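Local coordinates for protein ECXA (Escherichia coli, PDB 4L63) that probably acts as a zinc-dependent metallopeptidase of the metzincin type, cleaving proteins at a histidine-bound zinc ion, at residues Y23-I28 / H164-L169; S74-Q79 / V236-G241; I13-H18 / T106-S111; T157-I162 / T222-S227. All blocks are in the same frame, centred on the assembly; numbering follows the deposited sequence.

Contact 1: Y23-I28 / H164-L169; sequences YNITSI and HILGLL. With ZN (zinc ion), chain G.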
loop_
_atom_site.group_PDB
_atom_site.type_symbol
_atom_site.label_atom_id
_atom_site.label_comp_id
_atom_site.label_asym_id
_atom_site.label_seq_id
_atom_site.Cartn_x
_atom_site.Cartn_y
_atom_site.Cartn_z
ATOM N N TYR A 23 4.883 7.198 -23.172
ATOM C CA TYR A 23 5.743 6.774 -24.263
ATOM C C TYR A 23 6.288 5.374 -23.974
ATOM O O TYR A 23 6.610 5.023 -22.836
ATOM C CB TYR A 23 6.870 7.786 -24.498
ATOM C CG TYR A 23 6.392 9.015 -25.243
ATOM C CD1 TYR A 23 6.205 8.982 -26.622
ATOM C CD2 TYR A 23 6.104 10.199 -24.572
ATOM C CE1 TYR A 23 5.755 10.092 -27.312
ATOM C CE2 TYR A 23 5.651 11.319 -25.256
ATOM C CZ TYR A 23 5.479 11.258 -26.629
ATOM O OH TYR A 23 5.032 12.364 -27.323
ATOM N N ASN A 24 6.328 4.565 -25.020
ATOM C CA ASN A 24 6.784 3.189 -24.943
ATOM C C ASN A 24 8.223 3.121 -25.428
ATOM O O ASN A 24 8.466 3.196 -26.635
ATOM C CB ASN A 24 5.873 2.301 -25.793
ATOM C CG ASN A 24 6.133 0.823 -25.595
ATOM O OD1 ASN A 24 7.275 0.387 -25.478
ATOM N ND2 ASN A 24 5.064 0.040 -25.575
ATOM N N ILE A 25 9.178 2.989 -24.510
ATOM C CA ILE A 25 10.583 3.048 -24.907
ATOM C C ILE A 25 11.017 1.772 -25.635
ATOM O O ILE A 25 12.054 1.751 -26.298
ATOM C CB ILE A 25 11.522 3.312 -23.703
ATOM C CG1 ILE A 25 11.475 2.165 -22.693
ATOM C CG2 ILE A 25 11.193 4.659 -23.044
ATOM C CD1 ILE A 25 12.583 2.235 -21.659
ATOM N N THR A 26 10.214 0.716 -25.531
ATOM C CA THR A 26 10.462 -0.488 -26.318
ATOM C C THR A 26 10.103 -0.210 -27.774
ATOM O O THR A 26 10.845 -0.575 -28.685
ATOM C CB THR A 26 9.657 -1.704 -25.806
ATOM O OG1 THR A 26 10.057 -2.025 -24.468
ATOM C CG2 THR A 26 9.898 -2.922 -26.699
ATOM N N SER A 27 8.966 0.446 -27.988
ATOM C CA SER A 27 8.544 0.832 -29.333
ATOM C C SER A 27 9.470 1.888 -29.927
ATOM O O SER A 27 9.765 1.871 -31.123
ATOM C CB SER A 27 7.110 1.363 -29.318
ATOM O OG SER A 27 6.222 0.433 -28.732
ATOM N N ILE A 28 9.923 2.810 -29.082
ATOM C CA ILE A 28 10.735 3.932 -29.535
ATOM C C ILE A 28 12.154 3.503 -29.916
ATOM O O ILE A 28 12.658 3.887 -30.971
ATOM C CB ILE A 28 10.802 5.043 -28.457
ATOM C CG1 ILE A 28 9.433 5.711 -28.299
ATOM C CG2 ILE A 28 11.839 6.086 -28.828
ATOM C CD1 ILE A 28 9.336 6.660 -27.102
ATOM N N HIS A 164 16.382 9.915 -18.068
ATOM C CA HIS A 164 15.670 10.716 -19.057
ATOM C C HIS A 164 15.589 9.993 -20.405
ATOM O O HIS A 164 14.551 10.018 -21.071
ATOM C CB HIS A 164 16.352 12.074 -19.231
ATOM C CG HIS A 164 16.128 13.014 -18.087
ATOM N ND1 HIS A 164 14.905 13.148 -17.467
ATOM C CD2 HIS A 164 16.966 13.869 -17.454
ATOM C CE1 HIS A 164 14.999 14.044 -16.501
ATOM N NE2 HIS A 164 16.240 14.495 -16.469
ATOM N N ILE A 165 16.692 9.362 -20.806
ATOM C CA ILE A 165 16.708 8.548 -22.025
ATOM C C ILE A 165 15.600 7.501 -21.954
ATOM O O ILE A 165 14.909 7.240 -22.941
ATOM C CB ILE A 165 18.065 7.842 -22.235
ATOM C CG1 ILE A 165 19.162 8.860 -22.539
ATOM C CG2 ILE A 165 17.983 6.840 -23.387
ATOM C CD1 ILE A 165 18.942 9.608 -23.826
ATOM N N LEU A 166 15.419 6.941 -20.759
ATOM C CA LEU A 166 14.477 5.851 -20.539
ATOM C C LEU A 166 13.052 6.321 -20.260
ATOM O O LEU A 166 12.208 5.522 -19.868
ATOM C CB LEU A 166 14.959 4.970 -19.379
ATOM C CG LEU A 166 16.304 4.275 -19.609
ATOM C CD1 LEU A 166 16.767 3.532 -18.368
ATOM C CD2 LEU A 166 16.230 3.343 -20.819
ATOM N N GLY A 167 12.783 7.612 -20.445
ATOM C CA GLY A 167 11.417 8.102 -20.392
ATOM C C GLY A 167 10.977 8.673 -19.054
ATOM O O GLY A 167 9.789 8.972 -18.857
ATOM N N LEU A 168 11.916 8.833 -18.127
ATOM C CA LEU A 168 11.573 9.433 -16.838
ATOM C C LEU A 168 11.814 10.938 -16.841
ATOM O O LEU A 168 12.666 11.451 -17.576
ATOM C CB LEU A 168 12.369 8.784 -15.707
ATOM C CG LEU A 168 12.134 7.281 -15.548
ATOM C CD1 LEU A 168 12.859 6.755 -14.320
ATOM C CD2 LEU A 168 10.643 6.967 -15.478
ATOM N N LEU A 169 11.045 11.641 -16.019
ATOM C CA LEU A 169 11.231 13.072 -15.823
ATOM C C LEU A 169 11.679 13.281 -14.381
ATOM O O LEU A 169 12.192 12.350 -13.757
ATOM C CB LEU A 169 9.942 13.831 -16.147
ATOM C CG LEU A 169 9.485 13.658 -17.607
ATOM C CD1 LEU A 169 8.057 14.135 -17.796
ATOM C CD2 LEU A 169 10.417 14.389 -18.575
HETATM ZN ZN ZN G . 17.168 15.966 -15.132
HETATM O O HOH W 1 18.986 16.950 -16.522
#
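While I25 lies against L166 and G167, the shortest polar bond here sits further along the 164-169 segment: H164 ND1 donates to L168 O at 2.8 Å, close to straight at 160°. The acceptor lies in the imidazole plane, at the ring edge, and the bond, together with the metal, holds the ring's rotation; H164 NE2 binds the zinc ion at 2.2 Å. H160, H170 and water 1 also bind the metal, the water at a longer 2.5 Å. HExxH followed by G167 and H170 is the extended zinc-binding motif of metzincins, in which the helix ends just before the glycine, here at I165, and the chain turns through G167 toward the third histidine. G167, with positive phi, is the C-prime residue of a Schellman motif, and G167 N reaches H164 O at 3.1 Å. I25 packs on this helix end. Its CG1 sits between backbone N and carbonyl carbon (chi1 64°), which brings I25 CD1 to 3.9 Å from L166 CD2, while I25 CG2 presses on L166 O at 3.4 Å. That carbonyl oxygen is buried and has no polar partner in the model. I25 opens helix 25-29, where N24 is the N-cap: N24 OD1 takes S27 N at 3.0 Å from above the carbonyl plane, and T26 N more weakly. V234 of helix 228-239 touches both I25 and L166.

Contact 2: S74-Q79 / V236-G241; sequences SGIRVQ and VMRRGG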
loop_
_atom_site.group_PDB
_atom_site.type_symbol
_atom_site.label_atom_id
_atom_site.label_comp_id
_atom_site.label_asym_id
_atom_site.label_seq_id
_atom_site.Cartn_x
_atom_site.Cartn_y
_atom_site.Cartn_z
ATOM N N SER A 74 15.734 -2.986 -14.603
ATOM C CA SER A 74 14.450 -2.649 -15.209
ATOM C C SER A 74 14.094 -3.586 -16.370
ATOM O O SER A 74 12.943 -3.629 -16.800
ATOM C CB SER A 74 14.454 -1.204 -15.702
ATOM O OG SER A 74 15.288 -1.082 -16.833
ATOM N N GLY A 75 15.078 -4.328 -16.878
ATOM C CA GLY A 75 14.826 -5.317 -17.916
ATOM C C GLY A 75 15.235 -4.843 -19.295
ATOM O O GLY A 75 15.168 -5.588 -20.272
ATOM N N ILE A 76 15.750 -3.617 -19.328
ATOM C CA ILE A 76 16.291 -3.019 -20.535
ATOM C C ILE A 76 17.572 -3.690 -20.952
ATOM O O ILE A 76 18.340 -4.149 -20.128
ATOM C CB ILE A 76 16.651 -1.537 -20.361
ATOM C CG1 ILE A 76 17.551 -1.338 -19.161
ATOM C CG2 ILE A 76 15.399 -0.698 -20.255
ATOM C CD1 ILE A 76 18.644 -0.327 -19.376
ATOM N N ARG A 77 17.819 -3.695 -22.247
ATOM C CA ARG A 77 19.061 -4.276 -22.749
ATOM C C ARG A 77 19.671 -3.374 -23.802
ATOM O O ARG A 77 18.967 -2.780 -24.620
ATOM C CB ARG A 77 18.830 -5.683 -23.309
ATOM C CG ARG A 77 18.478 -6.701 -22.236
ATOM C CD ARG A 77 18.262 -8.080 -22.820
ATOM N NE ARG A 77 17.124 -8.103 -23.734
ATOM C CZ ARG A 77 17.231 -8.114 -25.059
ATOM N NH1 ARG A 77 18.429 -8.112 -25.631
ATOM N NH2 ARG A 77 16.142 -8.130 -25.813
ATOM N N VAL A 78 20.991 -3.256 -23.757
ATOM C CA VAL A 78 21.687 -2.330 -24.634
ATOM C C VAL A 78 22.882 -2.869 -25.355
ATOM O O VAL A 78 23.338 -3.988 -25.128
ATOM C CB VAL A 78 22.202 -1.104 -23.885
ATOM C CG1 VAL A 78 21.075 -0.404 -23.178
ATOM C CG2 VAL A 78 23.269 -1.527 -22.883
ATOM N N GLN A 79 23.427 -1.981 -26.170
ATOM C CA GLN A 79 24.505 -2.324 -27.055
ATOM C C GLN A 79 25.099 -1.072 -27.663
ATOM O O GLN A 79 24.413 -0.297 -28.336
ATOM C CB GLN A 79 23.986 -3.257 -28.127
ATOM C CG GLN A 79 25.023 -3.753 -29.082
ATOM C CD GLN A 79 24.397 -4.688 -30.065
ATOM O OE1 GLN A 79 23.464 -4.311 -30.771
ATOM N NE2 GLN A 79 24.877 -5.925 -30.101
ATOM N N VAL A 236 7.478 0.361 -16.354
ATOM C CA VAL A 236 6.265 0.943 -16.908
ATOM C C VAL A 236 6.533 1.550 -18.289
ATOM O O VAL A 236 5.772 1.315 -19.232
ATOM C CB VAL A 236 5.682 2.016 -15.973
ATOM C CG1 VAL A 236 4.552 2.762 -16.659
ATOM C CG2 VAL A 236 5.186 1.359 -14.677
ATOM N N MET A 237 7.629 2.302 -18.407
ATOM C CA MET A 237 7.978 2.972 -19.664
ATOM C C MET A 237 8.335 1.961 -20.745
ATOM O O MET A 237 8.246 2.272 -21.933
ATOM C CB MET A 237 9.145 3.945 -19.476
ATOM C CG MET A 237 8.882 5.083 -18.473
ATOM S SD MET A 237 7.303 5.931 -18.700
ATOM C CE MET A 237 7.548 6.725 -20.290
ATOM N N ARG A 238 8.751 0.764 -20.341
ATOM C CA ARG A 238 9.057 -0.293 -21.312
ATOM C C ARG A 238 7.796 -0.889 -21.922
ATOM O O ARG A 238 7.846 -1.451 -23.007
ATOM C CB ARG A 238 9.880 -1.418 -20.680
ATOM C CG ARG A 238 11.318 -1.062 -20.404
ATOM C CD ARG A 238 12.033 -2.211 -19.730
ATOM N NE ARG A 238 12.023 -3.422 -20.543
ATOM C CZ ARG A 238 11.869 -4.648 -20.053
ATOM N NH1 ARG A 238 11.706 -4.826 -18.748
ATOM N NH2 ARG A 238 11.875 -5.693 -20.867
ATOM N N ARG A 239 6.665 -0.782 -21.235
ATOM C CA ARG A 239 5.440 -1.357 -21.783
ATOM C C ARG A 239 4.447 -0.276 -22.197
ATOM O O ARG A 239 3.507 -0.544 -22.944
ATOM C CB ARG A 239 4.794 -2.323 -20.785
ATOM C CG ARG A 239 4.210 -1.677 -19.550
ATOM C CD ARG A 239 3.413 -2.702 -18.757
ATOM N NE ARG A 239 2.817 -2.124 -17.558
ATOM C CZ ARG A 239 3.414 -2.079 -16.372
ATOM N NH1 ARG A 239 4.632 -2.587 -16.216
ATOM N NH2 ARG A 239 2.791 -1.531 -15.339
ATOM N N GLY A 240 4.672 0.946 -21.723
ATOM C CA GLY A 240 3.829 2.071 -22.082
ATOM C C GLY A 240 2.375 1.856 -21.714
ATOM O O GLY A 240 2.068 1.214 -20.711
ATOM N N GLY A 241 1.477 2.381 -22.539
ATOM C CA GLY A 241 0.054 2.282 -22.273
ATOM C C GLY A 241 -0.494 3.538 -21.623
ATOM O O GLY A 241 0.181 4.568 -21.576
#
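The guanidinium of R238 lies flat against the turn at S74-I76. Over one face sits G75 O, 3.3 Å above the plane and near its centre, with I76 N on the same face, displaced toward the rim. At the edge, near the plane, is S74 O. R238 NH1 reaches S74 O at 2.6 Å, but the N-H points well off it (127°), so the hydrogen bond is a weak one. G75 O and R238 NH2, close as they are, are badly angled for a bond; the carbonyl oxygen simply lies over the flat group. A bend at chi3 (59°) in an otherwise extended start to the chain lays the head over the turn. Lower down, the R238 methylenes run roughly perpendicular to I76, R238 CD meeting I76 CG2 at 3.7 Å. The nearby R235 guanidinium is a like charge, which the turn's carbonyl oxygens may partly offset. G75, at positive phi, brings its CA over that same face, 3.3 Å from R238 NH1. The contact thus joins the last turn of helix 228-239 to the link between helix 60-70 and strand 78-80, an outermost strand of the mixed sheet; S74 and I76 also rest on V234 of helix 228-239.

Contact 3: I13-H18 / T106-S111; sequences IGYADH and TIFDPS
Y15 and F108 make the whole of this contact, two buried rings closing on each other between otherwise separate segments. The tight part is the CD1-CE1 side of Y15 against one atom of F108: Y15 CD1 approaches F108 CD2 to 3.5 Å, and Y15 CE1 comes to 3.8 Å from the same F108 CD2. The ring centroids are 5.3 Å apart and the planes are inclined at 32°, an oblique aromatic pair. The two side chains run antiparallel, offset past one another. Their first torsions turn both rings into the space between the segments, F108 with CG trans to its backbone N (chi1 -176°) and Y15 twisted some way from trans (chi1 -152°). Y15 is also fixed at its far end, where the hydroxyl bonds to H180 N, and Y23 meets its ring edge-to-face. Away from the rings the side chains of H18, I107 and S111 are exposed. There the 106-111 segment is shaped locally by an Asx turn, D109 OD1 accepting from S111 N at 3.2 Å. The ring pair bridges strand 12-16 of the three-stranded antiparallel sheet to the loop leaving strand 104-107, an outer strand of the mixed sheet, with helix 25-29 packing I28 and Y29 on F108 and helix 146-165 carrying H164 close by.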
loop_
_atom_site.group_PDB
_atom_site.type_symbol
_atom_site.label_atom_id
_atom_site.label_comp_id
_atom_site.label_asym_id
_atom_site.label_seq_id
_atom_site.Cartn_x
_atom_site.Cartn_y
_atom_site.Cartn_z
ATOM N N ILE A 13 8.141 10.159 -12.131
ATOM C CA ILE A 13 7.305 10.748 -13.162
ATOM C C ILE A 13 7.772 10.290 -14.534
ATOM O O ILE A 13 8.954 10.394 -14.851
ATOM C CB ILE A 13 7.334 12.285 -13.105
ATOM C CG1 ILE A 13 6.968 12.784 -11.698
ATOM C CG2 ILE A 13 6.445 12.893 -14.192
ATOM C CD1 ILE A 13 5.592 12.346 -11.225
ATOM N N GLY A 14 6.840 9.782 -15.336
ATOM C CA GLY A 14 7.159 9.283 -16.663
ATOM C C GLY A 14 6.631 10.231 -17.722
ATOM O O GLY A 14 5.738 11.035 -17.446
ATOM N N TYR A 15 7.167 10.156 -18.929
ATOM C CA TYR A 15 6.798 11.048 -20.017
ATOM C C TYR A 15 5.610 10.533 -20.787
ATOM O O TYR A 15 5.707 9.522 -21.412
ATOM C CB TYR A 15 7.993 11.162 -20.948
ATOM C CG TYR A 15 8.110 12.455 -21.719
ATOM C CD1 TYR A 15 9.329 12.970 -22.046
ATOM C CD2 TYR A 15 7.001 13.132 -22.115
ATOM C CE1 TYR A 15 9.439 14.140 -22.741
ATOM C CE2 TYR A 15 7.102 14.302 -22.813
ATOM C CZ TYR A 15 8.322 14.793 -23.125
ATOM O OH TYR A 15 8.402 15.962 -23.831
ATOM N N ALA A 16 4.502 11.239 -20.739
ATOM C CA ALA A 16 3.306 10.865 -21.486
ATOM C C ALA A 16 3.119 11.810 -22.665
ATOM O O ALA A 16 3.640 12.919 -22.652
ATOM C CB ALA A 16 2.081 10.887 -20.591
ATOM N N ASP A 17 2.383 11.379 -23.682
ATOM C CA ASP A 17 2.148 12.251 -24.830
ATOM C C ASP A 17 0.987 13.209 -24.586
ATOM O O ASP A 17 0.520 13.368 -23.462
ATOM C CB ASP A 17 1.909 11.435 -26.106
ATOM C CG ASP A 17 0.736 10.472 -25.990
ATOM O OD1 ASP A 17 -0.243 10.764 -25.273
ATOM O OD2 ASP A 17 0.782 9.421 -26.662
ATOM N N HIS A 18 0.508 13.835 -25.655
ATOM C CA HIS A 18 -0.495 14.882 -25.521
ATOM C C HIS A 18 -1.884 14.324 -25.213
ATOM O O HIS A 18 -2.818 15.085 -24.953
ATOM C CB HIS A 18 -0.527 15.736 -26.792
ATOM C CG HIS A 18 0.831 16.142 -27.274
ATOM N ND1 HIS A 18 1.481 17.265 -26.806
ATOM C CD2 HIS A 18 1.665 15.573 -28.177
ATOM C CE1 HIS A 18 2.655 17.372 -27.403
ATOM N NE2 HIS A 18 2.791 16.358 -28.241
ATOM N N THR A 106 19.538 16.173 -21.455
ATOM C CA THR A 106 19.048 15.122 -22.348
ATOM C C THR A 106 17.805 15.554 -23.121
ATOM O O THR A 106 16.876 16.132 -22.551
ATOM C CB THR A 106 18.721 13.821 -21.566
ATOM O OG1 THR A 106 19.930 13.251 -21.052
ATOM C CG2 THR A 106 18.029 12.798 -22.458
ATOM N N ILE A 107 17.792 15.274 -24.421
ATOM C CA ILE A 107 16.595 15.460 -25.233
ATOM C C ILE A 107 15.909 14.125 -25.503
ATOM O O ILE A 107 16.447 13.279 -26.217
ATOM C CB ILE A 107 16.909 16.121 -26.583
ATOM C CG1 ILE A 107 17.534 17.501 -26.386
ATOM C CG2 ILE A 107 15.646 16.218 -27.428
ATOM C CD1 ILE A 107 17.725 18.259 -27.697
ATOM N N PHE A 108 14.721 13.939 -24.935
ATOM C CA PHE A 108 13.948 12.726 -25.181
ATOM C C PHE A 108 13.192 12.846 -26.492
ATOM O O PHE A 108 12.317 13.701 -26.643
ATOM C CB PHE A 108 12.971 12.445 -24.036
ATOM C CG PHE A 108 12.203 11.156 -24.195
ATOM C CD1 PHE A 108 12.807 9.935 -23.935
ATOM C CD2 PHE A 108 10.879 11.166 -24.607
ATOM C CE1 PHE A 108 12.101 8.747 -24.077
ATOM C CE2 PHE A 108 10.166 9.987 -24.745
ATOM C CZ PHE A 108 10.781 8.774 -24.485
ATOM N N ASP A 109 13.536 11.977 -27.435
ATOM C CA ASP A 109 12.958 12.014 -28.772
ATOM C C ASP A 109 12.183 10.736 -29.083
ATOM O O ASP A 109 12.770 9.660 -29.209
ATOM C CB ASP A 109 14.058 12.235 -29.812
ATOM C CG ASP A 109 13.535 12.185 -31.232
ATOM O OD1 ASP A 109 12.356 12.537 -31.450
ATOM O OD2 ASP A 109 14.307 11.792 -32.131
ATOM N N PRO A 110 10.854 10.856 -29.212
ATOM C CA PRO A 110 9.976 9.714 -29.491
ATOM C C PRO A 110 10.295 9.013 -30.815
ATOM O O PRO A 110 9.850 7.884 -31.028
ATOM C CB PRO A 110 8.584 10.350 -29.528
ATOM C CG PRO A 110 8.710 11.572 -28.662
ATOM C CD PRO A 110 10.090 12.086 -28.935
ATOM N N SER A 111 11.054 9.670 -31.686
ATOM C CA SER A 111 11.474 9.051 -32.939
ATOM C C SER A 111 12.634 8.080 -32.724
ATOM O O SER A 111 12.941 7.268 -33.595
ATOM C CB SER A 111 11.869 10.120 -33.962
ATOM O OG SER A 111 10.730 10.831 -34.413
#

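Contact 4: T157-I162 / T222-S227; sequences TIKHEI and TDIGPS. With ZN (zinc ion), chain G.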
loop_
_atom_site.group_PDB
_atom_site.type_symbol
_atom_site.label_atom_id
_atom_site.label_comp_id
_atom_site.label_asym_id
_atom_site.label_seq_id
_atom_site.Cartn_x
_atom_site.Cartn_y
_atom_site.Cartn_z
ATOM N N THR A 157 25.447 12.235 -12.642
ATOM C CA THR A 157 24.957 13.013 -13.775
ATOM C C THR A 157 24.578 12.123 -14.952
ATOM O O THR A 157 23.512 12.293 -15.542
ATOM C CB THR A 157 25.998 14.051 -14.249
ATOM O OG1 THR A 157 26.299 14.954 -13.176
ATOM C CG2 THR A 157 25.470 14.838 -15.434
ATOM N N ILE A 158 25.447 11.172 -15.282
ATOM C CA ILE A 158 25.199 10.257 -16.390
ATOM C C ILE A 158 24.025 9.314 -16.095
ATOM O O ILE A 158 23.131 9.175 -16.920
ATOM C CB ILE A 158 26.464 9.438 -16.732
ATOM C CG1 ILE A 158 27.530 10.365 -17.319
ATOM C CG2 ILE A 158 26.134 8.330 -17.709
ATOM C CD1 ILE A 158 28.734 9.653 -17.906
ATOM N N LYS A 159 24.018 8.691 -14.919
ATOM C CA LYS A 159 22.897 7.840 -14.505
ATOM C C LYS A 159 21.564 8.589 -14.519
ATOM O O LYS A 159 20.547 8.058 -14.974
ATOM C CB LYS A 159 23.150 7.262 -13.113
ATOM C CG LYS A 159 24.306 6.285 -13.064
ATOM C CD LYS A 159 24.674 5.944 -11.640
ATOM C CE LYS A 159 26.043 5.300 -11.589
ATOM N NZ LYS A 159 26.253 4.606 -10.297
ATOM N N HIS A 160 21.581 9.821 -14.022
ATOM C CA HIS A 160 20.405 10.690 -14.042
ATOM C C HIS A 160 19.932 10.937 -15.480
ATOM O O HIS A 160 18.746 10.819 -15.777
ATOM C CB HIS A 160 20.721 12.010 -13.331
ATOM C CG HIS A 160 19.618 13.022 -13.383
ATOM N ND1 HIS A 160 18.627 13.101 -12.427
ATOM C CD2 HIS A 160 19.361 14.008 -14.275
ATOM C CE1 HIS A 160 17.806 14.093 -12.732
ATOM N NE2 HIS A 160 18.230 14.658 -13.849
ATOM N N GLU A 161 20.864 11.253 -16.375
ATOM C CA GLU A 161 20.506 11.502 -17.770
ATOM C C GLU A 161 19.988 10.231 -18.466
ATOM O O GLU A 161 19.094 10.313 -19.312
ATOM C CB GLU A 161 21.698 12.091 -18.534
ATOM C CG GLU A 161 22.127 13.488 -18.060
ATOM C CD GLU A 161 20.964 14.463 -17.892
ATOM O OE1 GLU A 161 20.129 14.575 -18.813
ATOM O OE2 GLU A 161 20.891 15.130 -16.836
ATOM N N ILE A 162 20.537 9.070 -18.104
ATOM C CA ILE A 162 20.009 7.779 -18.569
ATOM C C ILE A 162 18.526 7.621 -18.205
ATOM O O ILE A 162 17.726 7.105 -18.988
ATOM C CB ILE A 162 20.768 6.571 -17.956
ATOM C CG1 ILE A 162 22.278 6.667 -18.173
ATOM C CG2 ILE A 162 20.244 5.267 -18.539
ATOM C CD1 ILE A 162 22.717 6.498 -19.585
ATOM N N THR A 222 29.235 3.232 -4.564
ATOM C CA THR A 222 28.535 1.953 -4.494
ATOM C C THR A 222 27.120 2.160 -3.941
ATOM O O THR A 222 26.282 1.257 -3.986
ATOM C CB THR A 222 29.299 0.931 -3.623
ATOM O OG1 THR A 222 28.468 -0.209 -3.376
ATOM C CG2 THR A 222 29.700 1.550 -2.295
ATOM N N ASP A 223 26.865 3.363 -3.434
ATOM C CA ASP A 223 25.567 3.713 -2.862
ATOM C C ASP A 223 24.603 4.290 -3.896
ATOM O O ASP A 223 23.408 3.996 -3.865
ATOM C CB ASP A 223 25.746 4.712 -1.718
ATOM C CG ASP A 223 26.296 4.071 -0.463
ATOM O OD1 ASP A 223 26.043 2.865 -0.252
ATOM O OD2 ASP A 223 26.982 4.772 0.312
ATOM N N ILE A 224 25.121 5.116 -4.801
ATOM C CA ILE A 224 24.272 5.795 -5.775
ATOM C C ILE A 224 23.671 4.821 -6.783
ATOM O O ILE A 224 24.137 3.689 -6.926
ATOM C CB ILE A 224 25.045 6.891 -6.540
ATOM C CG1 ILE A 224 26.041 6.262 -7.516
ATOM C CG2 ILE A 224 25.739 7.833 -5.568
ATOM C CD1 ILE A 224 26.788 7.270 -8.362
ATOM N N GLY A 225 22.626 5.271 -7.470
ATOM C CA GLY A 225 21.980 4.470 -8.490
ATOM C C GLY A 225 20.474 4.639 -8.469
ATOM O O GLY A 225 19.935 5.283 -7.570
ATOM N N PRO A 226 19.787 4.047 -9.459
ATOM C CA PRO A 226 18.325 4.093 -9.543
ATOM C C PRO A 226 17.703 3.484 -8.295
ATOM O O PRO A 226 18.178 2.449 -7.839
ATOM C CB PRO A 226 18.006 3.234 -10.773
ATOM C CG PRO A 226 19.306 3.073 -11.505
ATOM C CD PRO A 226 20.374 3.154 -10.471
ATOM N N SER A 227 16.669 4.110 -7.745
ATOM C CA SER A 227 15.978 3.530 -6.597
ATOM C C SER A 227 15.063 2.394 -7.037
ATOM O O SER A 227 14.899 2.159 -8.232
ATOM C CB SER A 227 15.157 4.593 -5.877
ATOM O OG SER A 227 14.072 4.994 -6.702
HETATM ZN ZN ZN G . 17.168 15.966 -15.132
HETATM O O HOH W 1 18.986 16.950 -16.522
#
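K159 leaves its helix with CG trans to the carbonyl carbon (chi1 -67°), and its extended chain carries the ammonium across I224 at about a right angle; chi1 of 72° in I224 swings CG1 and CD1 out to meet the lysine. The ammonium sits over the end of the branch, K159 NZ lying 3.2 Å from I224 CG1 and 3.3 Å from I224 CD1. Its charge is paired outside, in a salt bridge with E70, while behind NZ, K159 CE lies 3.9 Å from I224 CD1. Further back, K159 CD approaches G225 CA at 4.4 Å. The helix is the one bearing HExxH, the zinc-binding signature of this peptidase clan, and K159 stands just before it. On another side of the helix H160 NE2 binds the zinc at 2.1 Å, its ring placed by a bond from ND1 to I198 O. E161 bends at chi2 and keeps its carboxylate off the metal, E161 OE2 being 4.2 Å from the zinc; E161 OE2 accepts instead, at 2.7 Å, from water 1, the water that also coordinates the zinc. T106 holds the other carboxylate oxygen. Y207 and L211 of helix 207-215 pack on I224, and the hydroxyl of Y207 also bonds to G225 N.

Along the chain the segments run 13-18, 23-28, 74-79, 106-111, 157-162, 164-169, 222-227 and 236-241. Contacts 1, 2 and 3 interlace, while contact 4 is nested inside the loop closed by contact 2. Contact 1 touches both contacts 2 and 3: its centre lies about 7 Å from that of contact 2 and 6 Å from that of contact 3, with backbone hydrogen bonds probably joining I25 to M237 and L169 to I13. Contact 4 is about 16 Å from contact 1 between centres, yet both use helix 146-165 and share the zinc and its water. T106 of contact 3 reaches E161 of contact 4. Contacts 1 to 3 thus gather near the end of that helix and the turn after it, contact 4 further back, consistent with a metzincin-type site.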